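Local atomic coordinates of uncharacterized protein SAV2460 (Streptomyces avermitilis, PDB entry 2QNG), a protein that is of unknown function but binds two calcium ions and belongs to the TerD family, whose members are linked to tellurite resistance and stress responses. Residues G29-E34 against M139-T144; D52-T57 against G117-Q122; T81-R86 against T101-R106; A159-E164 against G178-D183. All blocks are in the same frame, centred on the assembly; numbering follows the deposited sequence.

Contact 1: residues G29-E34 against M139-T144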
loop_
_atom_site.group_PDB
_atom_site.type_symbol
_atom_site.label_atom_id
_atom_site.label_comp_id
_atom_site.label_asym_id
_atom_site.label_seq_id
_atom_site.Cartn_x
_atom_site.Cartn_y
_atom_site.Cartn_z
ATOM N N GLY A 29 -12.512 13.392 -6.497
ATOM C CA GLY A 29 -11.957 14.691 -6.096
ATOM C C GLY A 29 -10.932 14.592 -4.969
ATOM O O GLY A 29 -10.702 15.554 -4.223
ATOM N N ILE A 30 -10.280 13.442 -4.877
ATOM C CA ILE A 30 -9.331 13.148 -3.797
ATOM C C ILE A 30 -8.057 13.989 -3.982
ATOM O O ILE A 30 -7.480 13.989 -5.069
ATOM C CB ILE A 30 -8.973 11.628 -3.783
ATOM C CG1 ILE A 30 -10.226 10.740 -3.621
ATOM C CG2 ILE A 30 -7.947 11.318 -2.701
ATOM C CD1 ILE A 30 -11.079 11.035 -2.370
ATOM N N ARG A 31 -7.595 14.666 -2.923
ATOM C CA ARG A 31 -6.391 15.510 -3.017
ATOM C C ARG A 31 -5.166 14.956 -2.260
ATOM O O ARG A 31 -4.027 15.144 -2.679
ATOM C CB ARG A 31 -6.663 16.936 -2.497
ATOM C CG ARG A 31 -7.859 17.680 -3.085
ATOM C CD ARG A 31 -7.502 18.372 -4.340
ATOM N NE ARG A 31 -8.654 19.057 -4.934
ATOM C CZ ARG A 31 -9.026 20.307 -4.667
ATOM N NH1 ARG A 31 -8.344 21.061 -3.808
ATOM N NH2 ARG A 31 -10.082 20.806 -5.283
ATOM N N LYS A 32 -5.402 14.321 -1.120
ATOM C CA LYS A 32 -4.323 13.832 -0.264
ATOM C C LYS A 32 -4.874 12.651 0.499
ATOM O O LYS A 32 -5.979 12.725 1.054
ATOM C CB LYS A 32 -3.908 14.908 0.726
ATOM C CG LYS A 32 -2.724 14.543 1.591
ATOM C CD LYS A 32 -2.277 15.731 2.406
ATOM C CE LYS A 32 -1.253 15.322 3.434
ATOM N NZ LYS A 32 -0.859 16.461 4.303
ATOM N N VAL A 33 -4.089 11.578 0.552
ATOM C CA VAL A 33 -4.513 10.310 1.161
ATOM C C VAL A 33 -3.471 9.901 2.193
ATOM O O VAL A 33 -2.266 10.078 1.983
ATOM C CB VAL A 33 -4.639 9.182 0.077
ATOM C CG1 VAL A 33 -4.889 7.783 0.644
ATOM C CG2 VAL A 33 -5.731 9.546 -0.897
ATOM N N GLU A 34 -3.951 9.335 3.287
ATOM C CA GLU A 34 -3.075 8.673 4.242
ATOM C C GLU A 34 -3.483 7.216 4.276
ATOM O O GLU A 34 -4.658 6.923 4.440
ATOM C CB GLU A 34 -3.247 9.305 5.620
ATOM C CG GLU A 34 -2.397 8.757 6.787
ATOM C CD GLU A 34 -3.097 8.998 8.150
ATOM O OE1 GLU A 34 -3.353 10.206 8.420
ATOM O OE2 GLU A 34 -3.431 8.001 8.884
HETATM N N MSE A 139 -7.609 3.949 5.275
HETATM C CA MSE A 139 -7.244 4.987 4.329
HETATM C C MSE A 139 -8.164 6.161 4.533
HETATM O O MSE A 139 -9.368 5.980 4.680
HETATM C CB MSE A 139 -7.347 4.505 2.893
HETATM C CG MSE A 139 -6.053 3.981 2.365
HETATM SE SE MSE A 139 -6.169 3.367 0.540
HETATM C CE MSE A 139 -7.356 1.878 0.872
ATOM N N ARG A 140 -7.570 7.357 4.559
ATOM C CA ARG A 140 -8.399 8.537 4.683
ATOM C C ARG A 140 -7.878 9.717 3.878
ATOM O O ARG A 140 -6.721 9.747 3.424
ATOM C CB ARG A 140 -8.577 8.921 6.137
ATOM C CG ARG A 140 -7.305 9.348 6.770
ATOM C CD ARG A 140 -7.545 9.720 8.198
ATOM N NE ARG A 140 -6.344 10.276 8.802
ATOM C CZ ARG A 140 -6.303 10.765 10.039
ATOM N NH1 ARG A 140 -7.393 10.749 10.802
ATOM N NH2 ARG A 140 -5.171 11.262 10.511
ATOM N N GLU A 141 -8.810 10.633 3.627
ATOM C CA GLU A 141 -8.480 11.919 3.044
ATOM C C GLU A 141 -8.785 12.956 4.088
ATOM O O GLU A 141 -9.948 13.124 4.462
ATOM C CB GLU A 141 -9.279 12.262 1.813
ATOM C CG GLU A 141 -8.945 13.741 1.507
ATOM C CD GLU A 141 -9.260 14.191 0.148
ATOM O OE1 GLU A 141 -10.306 13.767 -0.384
ATOM O OE2 GLU A 141 -8.458 15.018 -0.329
ATOM N N GLY A 142 -7.764 13.647 4.582
ATOM C CA GLY A 142 -7.975 14.496 5.745
ATOM C C GLY A 142 -8.508 13.633 6.877
ATOM O O GLY A 142 -7.915 12.617 7.254
ATOM N N TYR A 143 -9.691 13.984 7.367
ATOM C CA TYR A 143 -10.322 13.230 8.426
ATOM C C TYR A 143 -11.407 12.284 7.904
ATOM O O TYR A 143 -12.064 11.603 8.682
ATOM C CB TYR A 143 -10.928 14.173 9.453
ATOM C CG TYR A 143 -9.944 15.059 10.200
ATOM C CD1 TYR A 143 -8.678 14.594 10.571
ATOM C CD2 TYR A 143 -10.301 16.353 10.562
ATOM C CE1 TYR A 143 -7.801 15.405 11.282
ATOM C CE2 TYR A 143 -9.422 17.176 11.277
ATOM C CZ TYR A 143 -8.171 16.692 11.629
ATOM O OH TYR A 143 -7.297 17.517 12.331
ATOM N N THR A 144 -11.597 12.245 6.590
ATOM C CA THR A 144 -12.630 11.387 5.994
ATOM C C THR A 144 -12.098 9.978 5.749
ATOM O O THR A 144 -11.197 9.782 4.932
ATOM C CB THR A 144 -13.129 11.991 4.689
ATOM O OG1 THR A 144 -13.768 13.239 4.981
ATOM C CG2 THR A 144 -14.085 11.060 3.939
HETATM O O HOH W 1 -4.877 13.241 4.129
HETATM O O HOH W 2 -5.343 12.087 7.115
#
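At the edge of the Arg140 guanidinium, in its plane, sits Glu34 OE1, held side-on by two nitrogens: NE and NH2 each lie 3.0 Å from that one oxygen. The carboxylate and guanidinium planes stand 71° apart; NH2 meets OE1 on its syn lone pair, whereas NE comes in from above the carboxylate plane. Both side chains leave the strands alongside each other; the extended chain of Glu34, with CG anti to the backbone N (chi1 -179°), keeps its carboxylate level with the arginine head. Glu34 OE2 turns to a second charge, Arg138, and water 2 links OE1 to Gly142 O.

The other carboxylate, that of Glu141, is approached differently. Its OE2 accepts two backbone N-H groups from one face of its plane, Arg31 N at 2.8 Å and Lys32 N at 3.2 Å, while OE1 rests near Ile30 CD1 at 3.5 Å. Glu141 thus receives both N-H groups just before the chain enters strand 33-40.

Within these two segments, reciprocal backbone bonds pair Glu34 with Arg140, 2.8 Å from Glu34 N to Arg140 O and 2.9 Å in return. Beyond them, reciprocal bonds between Glu141 and Thr144 close a type II' turn with Gly142 at positive phi, the tight beta hairpin that joins strands 135-141 and 144-149 at the margin of the five-stranded antiparallel sheet.

Contact 2: residues D52-T57 against G117-Q122. With CA (calcium ion), chain C.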
loop_
_atom_site.group_PDB
_atom_site.type_symbol
_atom_site.label_atom_id
_atom_site.label_comp_id
_atom_site.label_asym_id
_atom_site.label_seq_id
_atom_site.Cartn_x
_atom_site.Cartn_y
_atom_site.Cartn_z
ATOM N N ASP A 52 4.989 -4.110 5.030
ATOM C CA ASP A 52 5.450 -2.855 4.450
ATOM C C ASP A 52 4.386 -2.294 3.530
ATOM O O ASP A 52 3.818 -3.021 2.714
ATOM C CB ASP A 52 6.708 -3.069 3.608
ATOM C CG ASP A 52 7.946 -3.369 4.447
ATOM O OD1 ASP A 52 8.013 -3.025 5.628
ATOM O OD2 ASP A 52 8.908 -3.928 3.895
ATOM N N ILE A 53 4.150 -0.979 3.627
ATOM C CA ILE A 53 3.292 -0.283 2.666
ATOM C C ILE A 53 4.144 0.058 1.439
ATOM O O ILE A 53 5.303 0.494 1.565
ATOM C CB ILE A 53 2.722 1.009 3.265
ATOM C CG1 ILE A 53 1.919 0.706 4.532
ATOM C CG2 ILE A 53 1.863 1.709 2.230
ATOM C CD1 ILE A 53 1.451 1.962 5.266
ATOM N N VAL A 54 3.548 -0.152 0.268
ATOM C CA VAL A 54 4.225 0.225 -0.974
ATOM C C VAL A 54 3.229 0.910 -1.894
ATOM O O VAL A 54 2.043 0.570 -1.932
ATOM C CB VAL A 54 4.934 -0.985 -1.671
ATOM C CG1 VAL A 54 3.962 -2.073 -1.917
ATOM C CG2 VAL A 54 5.600 -0.554 -2.983
ATOM N N ALA A 55 3.727 1.936 -2.592
ATOM C CA ALA A 55 2.910 2.624 -3.594
ATOM C C ALA A 55 3.625 2.600 -4.932
ATOM O O ALA A 55 4.856 2.659 -4.976
ATOM C CB ALA A 55 2.623 4.050 -3.172
ATOM N N ALA A 56 2.844 2.572 -6.009
ATOM C CA ALA A 56 3.394 2.623 -7.352
ATOM C C ALA A 56 2.630 3.643 -8.158
ATOM O O ALA A 56 1.403 3.727 -8.042
ATOM C CB ALA A 56 3.363 1.254 -8.020
ATOM N N THR A 57 3.362 4.430 -8.959
ATOM C CA THR A 57 2.732 5.384 -9.879
ATOM C C THR A 57 2.822 4.841 -11.297
ATOM O O THR A 57 3.757 4.085 -11.636
ATOM C CB THR A 57 3.422 6.736 -9.829
ATOM O OG1 THR A 57 4.783 6.512 -10.177
ATOM C CG2 THR A 57 3.304 7.312 -8.407
ATOM N N GLY A 117 -0.400 -0.809 -1.813
ATOM C CA GLY A 117 -0.429 -2.209 -1.389
ATOM C C GLY A 117 0.309 -2.424 -0.103
ATOM O O GLY A 117 0.974 -1.511 0.416
ATOM N N VAL A 118 0.189 -3.658 0.399
ATOM C CA VAL A 118 0.821 -4.057 1.633
ATOM C C VAL A 118 1.462 -5.409 1.361
ATOM O O VAL A 118 0.781 -6.335 0.895
ATOM C CB VAL A 118 -0.199 -4.172 2.788
ATOM C CG1 VAL A 118 0.450 -4.696 4.067
ATOM C CG2 VAL A 118 -0.882 -2.821 3.037
ATOM N N VAL A 119 2.766 -5.513 1.640
ATOM C CA VAL A 119 3.461 -6.790 1.534
ATOM C C VAL A 119 3.826 -7.315 2.905
ATOM O O VAL A 119 4.139 -6.525 3.803
ATOM C CB VAL A 119 4.745 -6.667 0.674
ATOM C CG1 VAL A 119 4.407 -6.185 -0.707
ATOM C CG2 VAL A 119 5.792 -5.729 1.315
ATOM N N ILE A 120 3.833 -8.639 3.046
ATOM C CA ILE A 120 4.363 -9.266 4.229
ATOM C C ILE A 120 5.748 -9.759 3.864
ATOM O O ILE A 120 5.919 -10.489 2.879
ATOM C CB ILE A 120 3.521 -10.462 4.654
ATOM C CG1 ILE A 120 2.064 -10.054 4.895
ATOM C CG2 ILE A 120 4.150 -11.132 5.900
ATOM C CD1 ILE A 120 1.121 -11.223 4.955
ATOM N N GLN A 121 6.757 -9.337 4.622
ATOM C CA GLN A 121 8.115 -9.831 4.356
ATOM C C GLN A 121 8.165 -11.345 4.561
ATOM O O GLN A 121 7.577 -11.869 5.510
ATOM C CB GLN A 121 9.133 -9.158 5.275
ATOM C CG GLN A 121 9.362 -7.682 4.907
ATOM C CD GLN A 121 10.126 -7.500 3.590
ATOM O OE1 GLN A 121 10.863 -8.392 3.156
ATOM N NE2 GLN A 121 9.923 -6.367 2.942
ATOM N N GLN A 122 8.891 -12.032 3.666
ATOM C CA GLN A 122 8.899 -13.504 3.603
ATOM C C GLN A 122 10.252 -14.120 3.910
ATOM O O GLN A 122 10.345 -15.331 4.070
ATOM C CB GLN A 122 8.474 -13.981 2.197
ATOM C CG GLN A 122 7.067 -13.568 1.778
ATOM C CD GLN A 122 6.023 -14.130 2.703
ATOM O OE1 GLN A 122 5.968 -15.343 2.930
ATOM N NE2 GLN A 122 5.163 -13.257 3.224
HETATM CA CA CA C . 7.552 -2.704 7.791
HETATM O O HOH W 3 9.570 -1.543 7.587
#
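Asp52 and Val119 form an antiparallel hydrogen-bonded pair, as do Val54 and Gly117, with the non-hydrogen-bonded pair Ile53 and Val118 between them; the short strand axes approach to 4.7 Å at 138°. The Asp52 carboxylate divides its work. OD1 binds a calcium ion at 2.2 Å, in a site completed by Asp50, Leu51, Ser88, Glu98 and water 3, whereas OD2 accepts Gln121 NE2 at 2.8 Å, on its anti side and 33° out of the carboxylate plane. Gln121 reaches back through a bend at chi2, and its amide lies 58° from the carboxylate plane. With an alanine in place of Gln121, OD2 would probably lose this donor and the metal-bound carboxylate would be less restrained in its rotation. Below the carboxylate, Asp52 CB packs on Val119 CG2 at 3.6 Å; Val54 CG1 meets Val119 CG1 more loosely at 4.3 Å. Val54 CG1 also lies 3.8 Å from Gly117 O. The face bearing Val54 and Val119 is covered by Phe189 of helix 186-192, while Ile53 and Val118, on the other face, pack against Val37 of strand 33-40, in the interior between the two sheets.

Contact 3: residues T81-R86 against T101-R106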
loop_
_atom_site.group_PDB
_atom_site.type_symbol
_atom_site.label_atom_id
_atom_site.label_comp_id
_atom_site.label_asym_id
_atom_site.label_seq_id
_atom_site.Cartn_x
_atom_site.Cartn_y
_atom_site.Cartn_z
ATOM N N THR A 81 6.260 13.658 -3.298
ATOM C CA THR A 81 4.813 13.795 -3.202
ATOM C C THR A 81 4.168 12.592 -2.540
ATOM O O THR A 81 3.035 12.689 -2.109
ATOM C CB THR A 81 4.163 14.021 -4.578
ATOM O OG1 THR A 81 4.449 12.911 -5.441
ATOM C CG2 THR A 81 4.715 15.305 -5.207
ATOM N N ILE A 82 4.874 11.460 -2.484
ATOM C CA ILE A 82 4.375 10.237 -1.849
ATOM C C ILE A 82 5.499 9.835 -0.916
ATOM O O ILE A 82 6.665 9.777 -1.343
ATOM C CB ILE A 82 4.131 9.110 -2.865
ATOM C CG1 ILE A 82 2.960 9.461 -3.793
ATOM C CG2 ILE A 82 3.871 7.787 -2.158
ATOM C CD1 ILE A 82 2.808 8.557 -5.020
ATOM N N TYR A 83 5.174 9.618 0.359
ATOM C CA TYR A 83 6.228 9.402 1.341
ATOM C C TYR A 83 5.750 8.579 2.518
ATOM O O TYR A 83 4.602 8.709 2.959
ATOM C CB TYR A 83 6.842 10.732 1.825
ATOM C CG TYR A 83 5.877 11.823 2.234
ATOM C CD1 TYR A 83 5.555 12.024 3.577
ATOM C CD2 TYR A 83 5.283 12.649 1.272
ATOM C CE1 TYR A 83 4.677 13.030 3.970
ATOM C CE2 TYR A 83 4.392 13.658 1.651
ATOM C CZ TYR A 83 4.113 13.858 2.999
ATOM O OH TYR A 83 3.236 14.871 3.357
ATOM N N LEU A 84 6.651 7.738 3.016
ATOM C CA LEU A 84 6.368 6.942 4.181
ATOM C C LEU A 84 6.621 7.836 5.403
ATOM O O LEU A 84 7.682 8.462 5.526
ATOM C CB LEU A 84 7.243 5.682 4.182
ATOM C CG LEU A 84 6.927 4.611 5.211
ATOM C CD1 LEU A 84 5.625 3.920 4.881
ATOM C CD2 LEU A 84 8.065 3.626 5.212
ATOM N N ASN A 85 5.633 7.930 6.279
ATOM C CA ASN A 85 5.752 8.778 7.486
ATOM C C ASN A 85 6.439 8.013 8.608
ATOM O O ASN A 85 7.202 8.588 9.394
ATOM C CB ASN A 85 4.363 9.260 7.942
ATOM C CG ASN A 85 3.596 9.921 6.806
ATOM O OD1 ASN A 85 2.742 9.309 6.191
ATOM N ND2 ASN A 85 3.964 11.131 6.474
ATOM N N ARG A 86 6.161 6.720 8.691
ATOM C CA ARG A 86 6.789 5.904 9.697
ATOM C C ARG A 86 6.638 4.455 9.314
ATOM O O ARG A 86 5.742 4.104 8.543
ATOM C CB ARG A 86 6.223 6.218 11.068
ATOM C CG ARG A 86 4.859 5.707 11.273
ATOM C CD ARG A 86 4.838 4.964 12.616
ATOM N NE ARG A 86 3.557 5.016 13.304
ATOM C CZ ARG A 86 2.793 6.106 13.411
ATOM N NH1 ARG A 86 3.190 7.262 12.891
ATOM N NH2 ARG A 86 1.629 6.035 14.058
ATOM N N THR A 101 1.795 8.750 3.201
ATOM C CA THR A 101 1.029 9.878 2.686
ATOM C C THR A 101 1.198 9.995 1.169
ATOM O O THR A 101 2.317 9.874 0.661
ATOM C CB THR A 101 1.529 11.155 3.347
ATOM O OG1 THR A 101 1.323 11.048 4.765
ATOM C CG2 THR A 101 0.782 12.397 2.847
ATOM N N LEU A 102 0.073 10.201 0.465
ATOM C CA LEU A 102 0.102 10.392 -0.978
ATOM C C LEU A 102 -0.538 11.725 -1.310
ATOM O O LEU A 102 -1.740 11.881 -1.183
ATOM C CB LEU A 102 -0.640 9.247 -1.679
ATOM C CG LEU A 102 -0.084 7.854 -1.282
ATOM C CD1 LEU A 102 -0.897 7.189 -0.172
ATOM C CD2 LEU A 102 -0.061 6.968 -2.494
ATOM N N GLU A 103 0.290 12.696 -1.680
ATOM C CA GLU A 103 -0.187 14.031 -2.050
ATOM C C GLU A 103 -0.585 14.001 -3.512
ATOM O O GLU A 103 0.104 14.563 -4.395
ATOM C CB GLU A 103 0.862 15.114 -1.708
ATOM C CG GLU A 103 0.967 15.224 -0.171
ATOM C CD GLU A 103 2.007 16.183 0.408
ATOM O OE1 GLU A 103 2.751 16.762 -0.331
ATOM O OE2 GLU A 103 2.063 16.304 1.647
ATOM N N LEU A 104 -1.719 13.357 -3.776
ATOM C CA LEU A 104 -2.121 13.087 -5.152
ATOM C C LEU A 104 -2.306 14.362 -5.967
ATOM O O LEU A 104 -1.975 14.417 -7.162
ATOM C CB LEU A 104 -3.429 12.294 -5.170
ATOM C CG LEU A 104 -3.393 10.857 -4.608
ATOM C CD1 LEU A 104 -4.744 10.217 -4.673
ATOM C CD2 LEU A 104 -2.368 9.991 -5.326
ATOM N N ASN A 105 -2.838 15.407 -5.327
ATOM C CA ASN A 105 -3.021 16.694 -6.026
ATOM C C ASN A 105 -1.724 17.205 -6.652
ATOM O O ASN A 105 -1.755 17.866 -7.701
ATOM C CB ASN A 105 -3.573 17.728 -5.028
ATOM C CG ASN A 105 -3.798 19.080 -5.649
ATOM O OD1 ASN A 105 -4.550 19.203 -6.589
ATOM N ND2 ASN A 105 -3.158 20.103 -5.097
ATOM N N ARG A 106 -0.604 16.959 -5.958
ATOM C CA ARG A 106 0.683 17.462 -6.407
ATOM C C ARG A 106 1.353 16.628 -7.494
ATOM O O ARG A 106 2.373 17.080 -8.050
ATOM C CB ARG A 106 1.649 17.606 -5.229
ATOM C CG ARG A 106 1.230 18.655 -4.196
ATOM C CD ARG A 106 2.277 18.674 -3.025
ATOM N NE ARG A 106 3.651 18.890 -3.513
ATOM C CZ ARG A 106 4.769 18.359 -3.001
ATOM N NH1 ARG A 106 4.760 17.524 -1.957
ATOM N NH2 ARG A 106 5.934 18.662 -3.560
#
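Tyr83 lies alongside Thr101, and its side chain can be traced outward from CB. CG stands between the backbone N and the carbonyl carbon (chi1 48°), which brings the ring over Thr101: CD1 and CE1 both approach Thr101 CB, and that carbon sits 3.9 Å from the ring centroid, 21° off the normal, a CH-pi contact on one face. CD2 passes near Thr101 O. Farther out, CE2 and CZ each lie 3.5 Å from Glu103 OE2, and CZ also has Thr101 CG2 close by. At the tip, OH donates to Glu103 OE2 over 2.5 Å, reaching it from above a carboxylate plane that is nearly perpendicular to the ring.

The same carboxylate turns OE1 to Arg106 NH1, 2.7 Å away in a salt bridge lying in the guanidinium plane. Over the centre of that guanidinium sits Thr81 CG2, 3.8 Å from Arg106 CZ, while Thr81 OG1 bonds back to Asp79. On the opposite side of the sheet from Tyr83, Ile82 CG2 packs on Leu102 CD2 at 4.0 Å.

Main-chain bonds pair Tyr83 with Thr101 in both directions, and Glu103 N adds a bond to Thr81 O at 2.8 Å just as the chain turns out of the hairpin through an inverse gamma turn. The short phenol-carboxylate bond and the arginine on the other oxygen imply that Glu103 is probably ionised, its negative charge shared between a neutral donor and a cation.

Contact 4: residues A159-E164 against G178-D183; sequences AATVGE and GIHGYD
Thr161 and His180 form an antiparallel hydrogen-bonded pair: Thr161 N reaches His180 O and His180 N reaches Thr161 O, each at 2.9 Å, though the first is the more bent, at 133°. Tyr182 N donates to Ala159 O, also at 2.9 Å, but the return bond from Ala159 N to Tyr182 O is weak. CA-H...O contacts fill in between, with Ala160 CA 3.1 Å from His180 O.

Ordered waters link polar atoms of the two strands. Thr161 OG1, placed between the backbone N and the carbonyl carbon (chi1 57°), is hydrogen-bonded to two waters, each 2.7 Å away: water 4 continues to Tyr182 OH, and water 5 donates to Gly178 O with a weak link to His180 ND1. Water 6 joins Val162 O to Gly178 N where the direct pairing has ended.

Apolar contacts occupy both faces. Thr161 CG2 nears Tyr182 CE2 at 3.8 Å, coming obliquely to the ring, and the ring also stacks edge-to-face with Phe189 of helix 186-192. Across the sheet, Ile179 CD1 rests on Val162 CB, also at 3.8 Å, and its CG2 on Ala160 CB. A valine in place of Thr161 would probably leave waters 4 and 5 without their shared mate and break the solvent link from Tyr182 OH to Gly178 O.

Together these contacts imply a hairpin whose strands are paired directly by the main chain, while one threonine hydroxyl joins the polar groups of the facing strand through ordered water.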
loop_
_atom_site.group_PDB
_atom_site.type_symbol
_atom_site.label_atom_id
_atom_site.label_comp_id
_atom_site.label_asym_id
_atom_site.label_seq_id
_atom_site.Cartn_x
_atom_site.Cartn_y
_atom_site.Cartn_z
ATOM N N ALA A 159 0.804 -10.792 -0.018
ATOM C CA ALA A 159 0.777 -9.362 -0.334
ATOM C C ALA A 159 -0.608 -9.045 -0.875
ATOM O O ALA A 159 -1.339 -9.955 -1.306
ATOM C CB ALA A 159 1.845 -8.989 -1.359
ATOM N N ALA A 160 -0.990 -7.772 -0.854
ATOM C CA ALA A 160 -2.278 -7.391 -1.436
ATOM C C ALA A 160 -2.223 -5.960 -1.924
ATOM O O ALA A 160 -1.626 -5.103 -1.253
ATOM C CB ALA A 160 -3.403 -7.526 -0.377
ATOM N N THR A 161 -2.823 -5.681 -3.074
ATOM C CA THR A 161 -3.115 -4.273 -3.353
ATOM C C THR A 161 -4.385 -3.919 -2.569
ATOM O O THR A 161 -5.281 -4.771 -2.387
ATOM C CB THR A 161 -3.317 -4.010 -4.851
ATOM O OG1 THR A 161 -4.363 -4.849 -5.355
ATOM C CG2 THR A 161 -2.026 -4.283 -5.646
ATOM N N VAL A 162 -4.435 -2.679 -2.082
ATOM C CA VAL A 162 -5.482 -2.290 -1.155
ATOM C C VAL A 162 -6.239 -1.070 -1.613
ATOM O O VAL A 162 -7.060 -0.528 -0.891
ATOM C CB VAL A 162 -4.948 -2.125 0.299
ATOM C CG1 VAL A 162 -4.329 -3.446 0.817
ATOM C CG2 VAL A 162 -3.944 -0.945 0.467
ATOM N N GLY A 163 -5.983 -0.646 -2.836
ATOM C CA GLY A 163 -6.667 0.546 -3.337
ATOM C C GLY A 163 -5.976 1.091 -4.552
ATOM O O GLY A 163 -4.789 0.870 -4.753
ATOM N N GLU A 164 -6.745 1.826 -5.341
ATOM C CA GLU A 164 -6.341 2.361 -6.622
ATOM C C GLU A 164 -6.864 3.790 -6.693
ATOM O O GLU A 164 -7.995 4.013 -6.231
ATOM C CB GLU A 164 -7.051 1.526 -7.693
ATOM C CG GLU A 164 -6.618 1.805 -9.075
ATOM C CD GLU A 164 -7.428 1.056 -10.107
ATOM O OE1 GLU A 164 -8.450 0.430 -9.757
ATOM O OE2 GLU A 164 -7.040 1.136 -11.263
ATOM N N GLY A 178 -10.929 -1.818 -3.288
ATOM C CA GLY A 178 -10.803 -3.221 -3.640
ATOM C C GLY A 178 -9.503 -3.721 -3.085
ATOM O O GLY A 178 -8.482 -3.053 -3.188
ATOM N N ILE A 179 -9.564 -4.871 -2.435
ATOM C CA ILE A 179 -8.390 -5.541 -1.904
ATOM C C ILE A 179 -8.186 -6.790 -2.754
ATOM O O ILE A 179 -9.129 -7.582 -2.931
ATOM C CB ILE A 179 -8.604 -6.011 -0.447
ATOM C CG1 ILE A 179 -9.211 -4.922 0.454
ATOM C CG2 ILE A 179 -7.330 -6.654 0.112
ATOM C CD1 ILE A 179 -8.352 -3.771 0.770
ATOM N N HIS A 180 -6.977 -6.960 -3.297
ATOM C CA HIS A 180 -6.682 -8.077 -4.202
ATOM C C HIS A 180 -5.422 -8.764 -3.751
ATOM O O HIS A 180 -4.385 -8.121 -3.605
ATOM C CB HIS A 180 -6.507 -7.572 -5.629
ATOM C CG HIS A 180 -7.779 -7.054 -6.218
ATOM N ND1 HIS A 180 -8.099 -5.714 -6.256
ATOM C CD2 HIS A 180 -8.833 -7.710 -6.765
ATOM C CE1 HIS A 180 -9.285 -5.563 -6.821
ATOM N NE2 HIS A 180 -9.752 -6.758 -7.134
ATOM N N GLY A 181 -5.533 -10.066 -3.512
ATOM C CA GLY A 181 -4.430 -10.837 -2.980
ATOM C C GLY A 181 -3.458 -11.336 -4.020
ATOM O O GLY A 181 -3.830 -11.659 -5.151
ATOM N N TYR A 182 -2.192 -11.395 -3.614
ATOM C CA TYR A 182 -1.080 -11.895 -4.431
ATOM C C TYR A 182 -0.307 -12.935 -3.630
ATOM O O TYR A 182 -0.279 -12.893 -2.393
ATOM C CB TYR A 182 -0.121 -10.747 -4.787
ATOM C CG TYR A 182 -0.647 -9.765 -5.805
ATOM C CD1 TYR A 182 -0.066 -9.686 -7.068
ATOM C CD2 TYR A 182 -1.723 -8.920 -5.521
ATOM C CE1 TYR A 182 -0.522 -8.787 -8.010
ATOM C CE2 TYR A 182 -2.191 -8.007 -6.454
ATOM C CZ TYR A 182 -1.597 -7.963 -7.710
ATOM O OH TYR A 182 -2.061 -7.067 -8.651
ATOM N N ASP A 183 0.359 -13.848 -4.341
ATOM C CA ASP A 183 1.134 -14.920 -3.716
ATOM C C ASP A 183 2.635 -14.650 -3.775
ATOM O O ASP A 183 3.436 -15.542 -3.466
ATOM C CB ASP A 183 0.851 -16.279 -4.375
ATOM C CG ASP A 183 -0.586 -16.719 -4.230
ATOM O OD1 ASP A 183 -1.178 -16.587 -3.132
ATOM O OD2 ASP A 183 -1.119 -17.266 -5.224
HETATM O O HOH W 4 -4.254 -5.555 -8.008
HETATM O O HOH W 5 -6.365 -3.079 -5.047
HETATM O O HOH W 6 -9.884 -0.530 -0.856
#

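Overall arrangement
The four contacts sample both five-stranded antiparallel sheets of this fold. Contacts 1 and 3 share one sheet, their centres 11 Å apart, and are joined where Val33 O meets Leu102 N at 2.8 Å. Contacts 2 and 4 share the other, centres 9 Å apart, through Val118 N and Ala160 O, also 2.8 Å. Between the sheets, Ala55 of contact 2 packs on Ile82 and Leu102 of contact 3. Contact 2 alone supplies a calcium ligand; the side chains of Glu34, Asn85 and Ala159 lie about 14, 12 and 12 Å from a bound calcium ion, placing the other contacts away from the metal sites.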